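PelD (Pseudomonas aeruginosa, PDB 4EU0) binds the second messenger cyclic di-GMP and takes part in pellicle formation, acting as a membrane effector whose soluble part holds GAF and GGDEF-like domains. Local coordinates at residues Y197-Q202 against G223-L228; L204-Q209 against Q215-N220; I248-R253 against R258-L263. All blocks are in the same frame, centred on the assembly; numbering follows the deposited sequence.

All three contacts belong to the GGDEF-like domain and lie on one side of the chain's centre. Interactions 1 and 2 share helix 198-207, laid against neighbouring strands 225-231 and 214-219 of one antiparallel sheet; interaction 2 is nested within the loop that interaction 1 closes, their centres about 7 Å apart. Both are partly buried and rely on long polar side chains: an arginine in the first, a glutamine with two waters in the second. Interaction 3, about 14 to 15 Å from the others centre to centre, is buried and apolar, a phenylalanine with one leucine over its face and another at its edge. Phe250 also packs on Val201 and Leu205, joining it to the shared helix.

Interaction 1 (Y197-Q202 against G223-L228); sequences YGEEVQ and GRRVLL
Helix 198-202 and strand 225-228 run almost parallel, their axes 9° apart and 9.6 Å from each other at closest approach, with Gly198 facing Arg225 and Gln202 facing Leu227. Arg225 carries the contact. Its CG lies anti to the carbonyl carbon and the chain is extended as far as NE, which takes the guanidinium across the first turn of the helix. The aliphatic part runs close over the backbone: Arg225 CD is 3.7 Å from Gly198 C, where the lack of a side chain on the glycine permits the approach.

Gln202 OE1 sits at the edge of the guanidinium, near its plane, and accepts a hydrogen bond from Arg225 NH1 at 3.1 Å with an N-H...O angle of 159°. The two side chains cross at about a right angle, amide and guanidinium planes 67° apart. The donor stands above the carbonyl plane and off its lone pairs, so the bond is directed well at the arginine and less well at the glutamine. The other end of that amide, Gln202 NE2, is hydrogen-bonded to Glu206 one turn later, which helps to fix the amide's rotation. Glu199 lies over one face, its CB 3.7 Å from Arg225 NH2. Its carboxylate is a long ionic partner: Glu199 OE1 is 3.8 Å from Arg225 NH2 but well out of the guanidinium plane, so the attraction is one of charge alone. That charge may also offset nearby Arg219.

In this packing of a helix on the antiparallel sheet of the GGDEF-like domain, away from the cyclic di-GMP site, the start of helix 198-207 meets the start of strand 225-231. This strand pairs on one side with strand 185-192, through Arg225 with Leu192, and on the other with strand 214-219, through Val226 with Leu218.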
loop_
_atom_site.group_PDB
_atom_site.type_symbol
_atom_site.label_atom_id
_atom_site.label_comp_id
_atom_site.label_asym_id
_atom_site.label_seq_id
_atom_site.Cartn_x
_atom_site.Cartn_y
_atom_site.Cartn_z
ATOM N N TYR A 197 -30.728 4.689 -11.056
ATOM C CA TYR A 197 -29.466 4.446 -11.740
ATOM C C TYR A 197 -28.394 3.829 -10.855
ATOM O O TYR A 197 -27.386 3.329 -11.362
ATOM C CB TYR A 197 -28.940 5.764 -12.297
ATOM C CG TYR A 197 -29.782 6.353 -13.408
ATOM C CD1 TYR A 197 -29.912 5.702 -14.640
ATOM C CD2 TYR A 197 -30.433 7.571 -13.232
ATOM C CE1 TYR A 197 -30.683 6.251 -15.668
ATOM C CE2 TYR A 197 -31.199 8.134 -14.259
ATOM C CZ TYR A 197 -31.315 7.476 -15.470
ATOM O OH TYR A 197 -32.080 8.044 -16.470
ATOM N N GLY A 198 -28.617 3.868 -9.541
ATOM C CA GLY A 198 -27.588 3.547 -8.548
ATOM C C GLY A 198 -26.888 2.222 -8.766
ATOM O O GLY A 198 -25.657 2.160 -8.773
ATOM N N GLU A 199 -27.661 1.163 -8.974
ATOM C CA GLU A 199 -27.046 -0.150 -9.153
ATOM C C GLU A 199 -26.149 -0.200 -10.390
ATOM O O GLU A 199 -25.020 -0.682 -10.313
ATOM C CB GLU A 199 -28.069 -1.276 -9.191
ATOM C CG GLU A 199 -27.373 -2.628 -9.101
ATOM C CD GLU A 199 -28.292 -3.776 -8.797
ATOM O OE1 GLU A 199 -29.482 -3.551 -8.506
ATOM O OE2 GLU A 199 -27.812 -4.921 -8.853
ATOM N N GLU A 200 -26.649 0.279 -11.530
ATOM C CA GLU A 200 -25.846 0.200 -12.753
ATOM C C GLU A 200 -24.643 1.136 -12.736
ATOM O O GLU A 200 -23.587 0.794 -13.269
ATOM C CB GLU A 200 -26.694 0.397 -14.010
ATOM C CG GLU A 200 -27.622 -0.780 -14.276
ATOM C CD GLU A 200 -26.874 -2.063 -14.539
ATOM O OE1 GLU A 200 -25.918 -2.047 -15.345
ATOM O OE2 GLU A 200 -27.259 -3.103 -13.958
ATOM N N VAL A 201 -24.797 2.304 -12.118
ATOM C CA VAL A 201 -23.655 3.209 -11.935
ATOM C C VAL A 201 -22.600 2.521 -11.064
ATOM O O VAL A 201 -21.401 2.517 -11.393
ATOM C CB VAL A 201 -24.092 4.558 -11.311
ATOM C CG1 VAL A 201 -22.882 5.384 -10.930
ATOM C CG2 VAL A 201 -24.960 5.329 -12.299
ATOM N N GLN A 202 -23.041 1.907 -9.972
ATOM C CA GLN A 202 -22.103 1.218 -9.080
ATOM C C GLN A 202 -21.363 0.099 -9.811
ATOM O O GLN A 202 -20.145 -0.053 -9.658
ATOM C CB GLN A 202 -22.805 0.668 -7.842
ATOM C CG GLN A 202 -21.833 0.204 -6.752
ATOM C CD GLN A 202 -22.559 -0.346 -5.544
ATOM O OE1 GLN A 202 -23.323 0.366 -4.889
ATOM N NE2 GLN A 202 -22.320 -1.617 -5.239
ATOM N N GLY A 223 -29.164 6.014 3.534
ATOM C CA GLY A 223 -29.554 4.799 2.816
ATOM C C GLY A 223 -29.067 4.721 1.378
ATOM O O GLY A 223 -29.493 3.842 0.619
ATOM N N ARG A 224 -28.168 5.630 1.006
ATOM C CA ARG A 224 -27.685 5.708 -0.368
ATOM C C ARG A 224 -26.432 4.889 -0.568
ATOM O O ARG A 224 -25.620 4.737 0.355
ATOM C CB ARG A 224 -27.423 7.157 -0.767
ATOM C CG ARG A 224 -28.680 7.999 -0.805
ATOM C CD ARG A 224 -28.449 9.234 -1.618
ATOM N NE ARG A 224 -27.952 10.336 -0.812
ATOM C CZ ARG A 224 -28.575 11.501 -0.665
ATOM N NH1 ARG A 224 -29.733 11.730 -1.273
ATOM N NH2 ARG A 224 -28.032 12.441 0.092
ATOM N N ARG A 225 -26.280 4.362 -1.778
ATOM C CA ARG A 225 -25.055 3.672 -2.160
ATOM C C ARG A 225 -23.916 4.678 -2.164
ATOM O O ARG A 225 -24.040 5.776 -2.715
ATOM C CB ARG A 225 -25.192 3.062 -3.555
ATOM C CG ARG A 225 -26.299 2.042 -3.707
ATOM C CD ARG A 225 -26.445 1.648 -5.183
ATOM N NE ARG A 225 -27.452 0.599 -5.382
ATOM C CZ ARG A 225 -27.213 -0.705 -5.276
ATOM N NH1 ARG A 225 -26.000 -1.147 -4.961
ATOM N NH2 ARG A 225 -28.193 -1.583 -5.480
ATOM N N VAL A 226 -22.809 4.305 -1.533
ATOM C CA VAL A 226 -21.581 5.084 -1.615
ATOM C C VAL A 226 -20.493 4.111 -2.015
ATOM O O VAL A 226 -20.319 3.082 -1.352
ATOM C CB VAL A 226 -21.192 5.726 -0.264
ATOM C CG1 VAL A 226 -19.793 6.346 -0.346
ATOM C CG2 VAL A 226 -22.230 6.761 0.182
ATOM N N LEU A 227 -19.795 4.422 -3.106
ATOM C CA LEU A 227 -18.620 3.659 -3.487
ATOM C C LEU A 227 -17.372 4.465 -3.180
ATOM O O LEU A 227 -17.142 5.527 -3.768
ATOM C CB LEU A 227 -18.657 3.265 -4.956
ATOM C CG LEU A 227 -17.482 2.351 -5.334
ATOM C CD1 LEU A 227 -17.671 0.929 -4.785
ATOM C CD2 LEU A 227 -17.348 2.291 -6.808
ATOM N N LEU A 228 -16.580 3.960 -2.241
ATOM C CA LEU A 228 -15.307 4.568 -1.905
ATOM C C LEU A 228 -14.240 3.965 -2.792
ATOM O O LEU A 228 -14.194 2.745 -2.981
ATOM C CB LEU A 228 -14.968 4.239 -0.461
ATOM C CG LEU A 228 -14.282 5.213 0.476
ATOM C CD1 LEU A 228 -14.615 6.687 0.202
ATOM C CD2 LEU A 228 -14.697 4.765 1.892
#

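Interaction 2 (L204-Q209 against Q215-N220)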
loop_
_atom_site.group_PDB
_atom_site.type_symbol
_atom_site.label_atom_id
_atom_site.label_comp_id
_atom_site.label_asym_id
_atom_site.label_seq_id
_atom_site.Cartn_x
_atom_site.Cartn_y
_atom_site.Cartn_z
ATOM N N LEU A 204 -20.675 -0.099 -12.960
ATOM C CA LEU A 204 -19.695 0.503 -13.860
ATOM C C LEU A 204 -18.464 0.969 -13.077
ATOM O O LEU A 204 -17.332 0.760 -13.500
ATOM C CB LEU A 204 -20.326 1.647 -14.678
ATOM C CG LEU A 204 -19.497 2.164 -15.860
ATOM C CD1 LEU A 204 -19.432 1.138 -16.980
ATOM C CD2 LEU A 204 -20.068 3.479 -16.381
ATOM N N LEU A 205 -18.688 1.590 -11.925
ATOM C CA LEU A 205 -17.577 2.026 -11.074
ATOM C C LEU A 205 -16.752 0.820 -10.595
ATOM O O LEU A 205 -15.516 0.846 -10.651
ATOM C CB LEU A 205 -18.102 2.863 -9.902
ATOM C CG LEU A 205 -18.607 4.263 -10.253
ATOM C CD1 LEU A 205 -19.377 4.829 -9.059
ATOM C CD2 LEU A 205 -17.441 5.204 -10.663
ATOM N N GLU A 206 -17.425 -0.251 -10.176
ATOM C CA GLU A 206 -16.722 -1.477 -9.786
ATOM C C GLU A 206 -15.848 -2.023 -10.912
ATOM O O GLU A 206 -14.713 -2.411 -10.676
ATOM C CB GLU A 206 -17.699 -2.558 -9.319
ATOM C CG GLU A 206 -18.439 -2.211 -8.027
ATOM C CD GLU A 206 -19.479 -3.261 -7.683
ATOM O OE1 GLU A 206 -19.205 -4.469 -7.888
ATOM O OE2 GLU A 206 -20.571 -2.888 -7.214
ATOM N N GLY A 207 -16.370 -2.026 -12.137
ATOM C CA GLY A 207 -15.647 -2.599 -13.268
ATOM C C GLY A 207 -14.442 -1.776 -13.689
ATOM O O GLY A 207 -13.562 -2.285 -14.381
ATOM N N SER A 208 -14.398 -0.517 -13.256
ATOM C CA SER A 208 -13.335 0.420 -13.641
ATOM C C SER A 208 -12.055 0.226 -12.832
ATOM O O SER A 208 -11.012 0.822 -13.157
ATOM C CB SER A 208 -13.810 1.867 -13.451
ATOM O OG SER A 208 -13.799 2.239 -12.089
ATOM N N GLN A 209 -12.132 -0.581 -11.773
ATOM C CA GLN A 209 -10.995 -0.733 -10.859
ATOM C C GLN A 209 -9.745 -1.170 -11.611
ATOM O O GLN A 209 -9.787 -2.091 -12.430
ATOM C CB GLN A 209 -11.321 -1.738 -9.761
ATOM C CG GLN A 209 -10.275 -1.763 -8.655
ATOM C CD GLN A 209 -10.619 -2.724 -7.551
ATOM O OE1 GLN A 209 -11.641 -2.574 -6.881
ATOM N NE2 GLN A 209 -9.762 -3.716 -7.342
ATOM N N GLN A 215 -11.594 -0.561 -3.580
ATOM C CA GLN A 215 -12.923 0.005 -3.422
ATOM C C GLN A 215 -13.682 -0.602 -2.265
ATOM O O GLN A 215 -13.466 -1.763 -1.904
ATOM C CB GLN A 215 -13.744 -0.219 -4.696
ATOM C CG GLN A 215 -13.090 0.283 -5.959
ATOM C CD GLN A 215 -13.974 0.046 -7.159
ATOM O OE1 GLN A 215 -14.867 -0.802 -7.112
ATOM N NE2 GLN A 215 -13.745 0.798 -8.227
ATOM N N LEU A 216 -14.607 0.185 -1.723
ATOM C CA LEU A 216 -15.553 -0.263 -0.712
ATOM C C LEU A 216 -16.968 0.110 -1.131
ATOM O O LEU A 216 -17.245 1.269 -1.457
ATOM C CB LEU A 216 -15.263 0.386 0.644
ATOM C CG LEU A 216 -14.550 -0.334 1.781
ATOM C CD1 LEU A 216 -14.937 0.302 3.118
ATOM C CD2 LEU A 216 -14.860 -1.827 1.791
ATOM N N ARG A 217 -17.857 -0.878 -1.114
ATOM C CA ARG A 217 -19.265 -0.674 -1.447
ATOM C C ARG A 217 -20.044 -0.565 -0.144
ATOM O O ARG A 217 -20.099 -1.526 0.638
ATOM C CB ARG A 217 -19.791 -1.841 -2.291
ATOM C CG ARG A 217 -18.913 -2.178 -3.501
ATOM C CD ARG A 217 -19.115 -3.610 -4.014
ATOM N NE ARG A 217 -18.843 -4.626 -2.991
ATOM C CZ ARG A 217 -18.753 -5.934 -3.224
ATOM N NH1 ARG A 217 -18.885 -6.411 -4.457
ATOM N NH2 ARG A 217 -18.515 -6.771 -2.219
ATOM N N LEU A 218 -20.628 0.608 0.095
ATOM C CA LEU A 218 -21.281 0.895 1.370
ATOM C C LEU A 218 -22.643 1.535 1.171
ATOM O O LEU A 218 -22.977 1.986 0.078
ATOM C CB LEU A 218 -20.403 1.839 2.209
ATOM C CG LEU A 218 -18.987 1.383 2.579
ATOM C CD1 LEU A 218 -18.224 2.523 3.207
ATOM C CD2 LEU A 218 -19.021 0.179 3.505
ATOM N N ARG A 219 -23.433 1.549 2.243
ATOM C CA ARG A 219 -24.650 2.345 2.300
ATOM C C ARG A 219 -24.466 3.380 3.401
ATOM O O ARG A 219 -24.097 3.028 4.514
ATOM C CB ARG A 219 -25.864 1.459 2.602
ATOM C CG ARG A 219 -26.224 0.496 1.477
ATOM C CD ARG A 219 -27.079 1.190 0.420
ATOM N NE ARG A 219 -27.526 0.273 -0.630
ATOM C CZ ARG A 219 -28.565 0.498 -1.428
ATOM N NH1 ARG A 219 -29.288 1.605 -1.291
ATOM N NH2 ARG A 219 -28.891 -0.391 -2.359
ATOM N N ASN A 220 -24.713 4.650 3.100
ATOM C CA ASN A 220 -24.574 5.683 4.132
ATOM C C ASN A 220 -25.818 5.836 5.018
ATOM O O ASN A 220 -26.791 5.088 4.871
ATOM C CB ASN A 220 -24.100 7.023 3.540
ATOM C CG ASN A 220 -25.178 7.770 2.761
ATOM O OD1 ASN A 220 -26.353 7.383 2.724
ATOM N ND2 ASN A 220 -24.771 8.863 2.125
HETATM O O HOH W 1 -12.170 2.574 -10.035
HETATM O O HOH W 2 -11.572 -3.383 -4.317
#
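Where helix 198-207 ends, close to the cyclic di-GMP pocket of the GGDEF-like domain, the amide of Gln215 reaches from the sheet to the last turn. The side chain of Ser208 comes within about 6 Å of the bound ligand, nearest atoms. Gln215 NE2 donates to Leu205 O at 3.0 Å, nearly straight at 169°, coming from above the carbonyl plane. The same oxygen accepts from Ser208 OG at 2.6 Å and from the backbone N of Ser208, so three donors grip it. Ser208 OG points back to this oxygen because it lies between its own N and carbonyl carbon (chi1 76°).

Water 1 joins Ser208 OG to Gln215 NE2, weakly on the amide side. Water 2 bridges Gln209 OE1 and the backbone N of Gln215, while the two glutamine chains pass in opposite directions with Gln209 OE1 3.3 Å from Gln215 CG. Farther out, Glu206 OE1 and Arg217 NH1 make only a long salt bridge of 4.0 Å; Glu206 OE2 also accepts from Gln202.

Strand 214-219 pairs with strand 225-231, whose Leu227 touches Leu205. On helix 236-253, Ser208 packs against Leu246, and its carbonyl accepts from the ligand-binding Arg245.

Interaction 3 (I248-R253 against R258-L263)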
loop_
_atom_site.group_PDB
_atom_site.type_symbol
_atom_site.label_atom_id
_atom_site.label_comp_id
_atom_site.label_asym_id
_atom_site.label_seq_id
_atom_site.Cartn_x
_atom_site.Cartn_y
_atom_site.Cartn_z
ATOM N N ILE A 248 -15.317 9.058 -19.650
ATOM C CA ILE A 248 -15.351 8.442 -20.982
ATOM C C ILE A 248 -16.117 7.123 -20.901
ATOM O O ILE A 248 -16.955 6.831 -21.758
ATOM C CB ILE A 248 -13.929 8.230 -21.559
ATOM C CG1 ILE A 248 -13.293 9.583 -21.915
ATOM C CG2 ILE A 248 -13.961 7.310 -22.804
ATOM C CD1 ILE A 248 -11.796 9.515 -22.169
ATOM N N LEU A 249 -15.835 6.354 -19.851
ATOM C CA LEU A 249 -16.500 5.076 -19.601
ATOM C C LEU A 249 -18.002 5.276 -19.372
ATOM O O LEU A 249 -18.815 4.563 -19.942
ATOM C CB LEU A 249 -15.832 4.380 -18.407
ATOM C CG LEU A 249 -16.355 3.073 -17.835
ATOM C CD1 LEU A 249 -16.276 1.940 -18.832
ATOM C CD2 LEU A 249 -15.537 2.746 -16.609
ATOM N N PHE A 250 -18.358 6.247 -18.531
ATOM C CA PHE A 250 -19.763 6.598 -18.285
ATOM C C PHE A 250 -20.476 7.055 -19.546
ATOM O O PHE A 250 -21.662 6.752 -19.736
ATOM C CB PHE A 250 -19.866 7.708 -17.246
ATOM C CG PHE A 250 -19.954 7.220 -15.832
ATOM C CD1 PHE A 250 -21.178 7.205 -15.167
ATOM C CD2 PHE A 250 -18.817 6.799 -15.153
ATOM C CE1 PHE A 250 -21.262 6.774 -13.840
ATOM C CE2 PHE A 250 -18.885 6.357 -13.834
ATOM C CZ PHE A 250 -20.108 6.349 -13.169
ATOM N N ALA A 251 -19.777 7.808 -20.397
ATOM C CA ALA A 251 -20.367 8.251 -21.666
ATOM C C ALA A 251 -20.671 7.060 -22.563
ATOM O O ALA A 251 -21.709 7.031 -23.212
ATOM C CB ALA A 251 -19.458 9.247 -22.392
ATOM N N GLU A 252 -19.765 6.082 -22.590
ATOM C CA GLU A 252 -19.983 4.865 -23.374
ATOM C C GLU A 252 -21.173 4.071 -22.819
ATOM O O GLU A 252 -22.009 3.566 -23.576
ATOM C CB GLU A 252 -18.726 3.990 -23.378
ATOM C CG GLU A 252 -17.606 4.513 -24.273
ATOM C CD GLU A 252 -16.372 3.615 -24.293
ATOM O OE1 GLU A 252 -16.398 2.517 -23.680
ATOM O OE2 GLU A 252 -15.369 4.016 -24.933
ATOM N N ARG A 253 -21.234 3.964 -21.497
ATOM C CA ARG A 253 -22.242 3.122 -20.851
ATOM C C ARG A 253 -23.650 3.707 -20.895
ATOM O O ARG A 253 -24.604 3.000 -21.197
ATOM C CB ARG A 253 -21.840 2.825 -19.410
ATOM C CG ARG A 253 -22.893 2.098 -18.577
ATOM C CD ARG A 253 -23.213 0.708 -19.122
ATOM N NE ARG A 253 -24.255 0.117 -18.293
ATOM C CZ ARG A 253 -25.549 0.370 -18.416
ATOM N NH1 ARG A 253 -26.002 1.179 -19.374
ATOM N NH2 ARG A 253 -26.398 -0.220 -17.589
ATOM N N ARG A 258 -25.765 12.245 -21.092
ATOM C CA ARG A 258 -25.788 11.995 -19.673
ATOM C C ARG A 258 -24.415 12.286 -19.076
ATOM O O ARG A 258 -23.381 11.960 -19.667
ATOM C CB ARG A 258 -26.158 10.543 -19.408
ATOM C CG ARG A 258 -26.928 10.335 -18.142
ATOM C CD ARG A 258 -28.400 10.100 -18.412
ATOM N NE ARG A 258 -29.146 11.327 -18.666
ATOM C CZ ARG A 258 -30.471 11.422 -18.569
ATOM N NH1 ARG A 258 -31.190 10.368 -18.207
ATOM N NH2 ARG A 258 -31.076 12.576 -18.818
ATOM N N GLU A 259 -24.417 12.902 -17.902
ATOM C CA GLU A 259 -23.194 13.075 -17.130
ATOM C C GLU A 259 -23.316 12.256 -15.863
ATOM O O GLU A 259 -24.426 11.875 -15.476
ATOM C CB GLU A 259 -22.964 14.557 -16.809
ATOM C CG GLU A 259 -22.956 15.471 -18.033
ATOM C CD GLU A 259 -21.738 15.290 -18.937
ATOM O OE1 GLU A 259 -20.746 14.659 -18.522
ATOM O OE2 GLU A 259 -21.771 15.788 -20.076
ATOM N N LEU A 260 -22.186 11.955 -15.222
ATOM C CA LEU A 260 -22.211 11.270 -13.936
ATOM C C LEU A 260 -23.237 11.962 -13.048
ATOM O O LEU A 260 -24.048 11.315 -12.401
ATOM C CB LEU A 260 -20.828 11.318 -13.259
ATOM C CG LEU A 260 -19.735 10.293 -13.580
ATOM C CD1 LEU A 260 -19.234 10.419 -15.003
ATOM C CD2 LEU A 260 -18.575 10.503 -12.624
ATOM N N GLU A 261 -23.215 13.292 -13.059
ATOM C CA GLU A 261 -24.027 14.072 -12.132
ATOM C C GLU A 261 -25.535 13.987 -12.426
ATOM O O GLU A 261 -26.353 13.988 -11.504
ATOM C CB GLU A 261 -23.538 15.518 -12.075
ATOM C CG GLU A 261 -22.167 15.681 -11.393
ATOM C CD GLU A 261 -20.978 15.572 -12.351
ATOM O OE1 GLU A 261 -21.155 15.186 -13.524
ATOM O OE2 GLU A 261 -19.846 15.882 -11.925
ATOM N N SER A 262 -25.895 13.862 -13.700
ATOM C CA SER A 262 -27.310 13.728 -14.063
ATOM C C SER A 262 -27.849 12.312 -13.812
ATOM O O SER A 262 -29.058 12.078 -13.889
ATOM C CB SER A 262 -27.565 14.205 -15.505
ATOM O OG SER A 262 -27.037 13.301 -16.460
ATOM N N LEU A 263 -26.954 11.372 -13.509
ATOM C CA LEU A 263 -27.350 10.023 -13.082
ATOM C C LEU A 263 -27.437 9.952 -11.552
ATOM O O LEU A 263 -27.613 8.875 -10.971
ATOM C CB LEU A 263 -26.342 8.985 -13.594
ATOM C CG LEU A 263 -26.158 8.849 -15.103
ATOM C CD1 LEU A 263 -24.770 8.305 -15.429
ATOM C CD2 LEU A 263 -27.232 7.941 -15.683
HETATM O O HOH W 3 -22.976 9.527 -18.362
#
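Phe250 and Leu260 form the tight part of this contact, with the isobutyl group of the leucine laid over one face of the ring. Leu260 CG stands 3.6 Å from the centroid of the Phe250 ring and only 6° off the ring normal, the geometry of a CH-pi interaction. This CG lies anti to its carbonyl carbon (chi1 -85°), the torsion with which it comes over the ring. One methyl reaches back toward the root of the phenylalanine, Leu260 CD1 coming within 3.4 Å of Phe250 CG. Leu263 meets the same ring from another direction: its CD1 lies near the ring plane, 3.8 Å from Phe250 CD1. All three residues are buried.

Away from the ring the contact becomes looser and polar. Water 3 spans the two backbones, donating to Arg258 O at 2.8 Å and to Phe250 O at 3.4 Å, both bonds weak. On the outer side of the turn, where Glu259, Glu261 and Ser262 are exposed, Ser262 OG accepts from Glu259 N at 3.0 Å and closes the short turn, 3-10 from Glu261 to Leu263.

Phe250 also touches Val201 and Leu205 of helix 198-207, while Leu260 reaches Val265 and Ile267 of the edge strand 265-272. The side chains that meet across the segments are all apolar, so the join probably depends on the burial of Phe250, Leu260 and Leu263 and on the CH-pi contact, the weakly held water adding little.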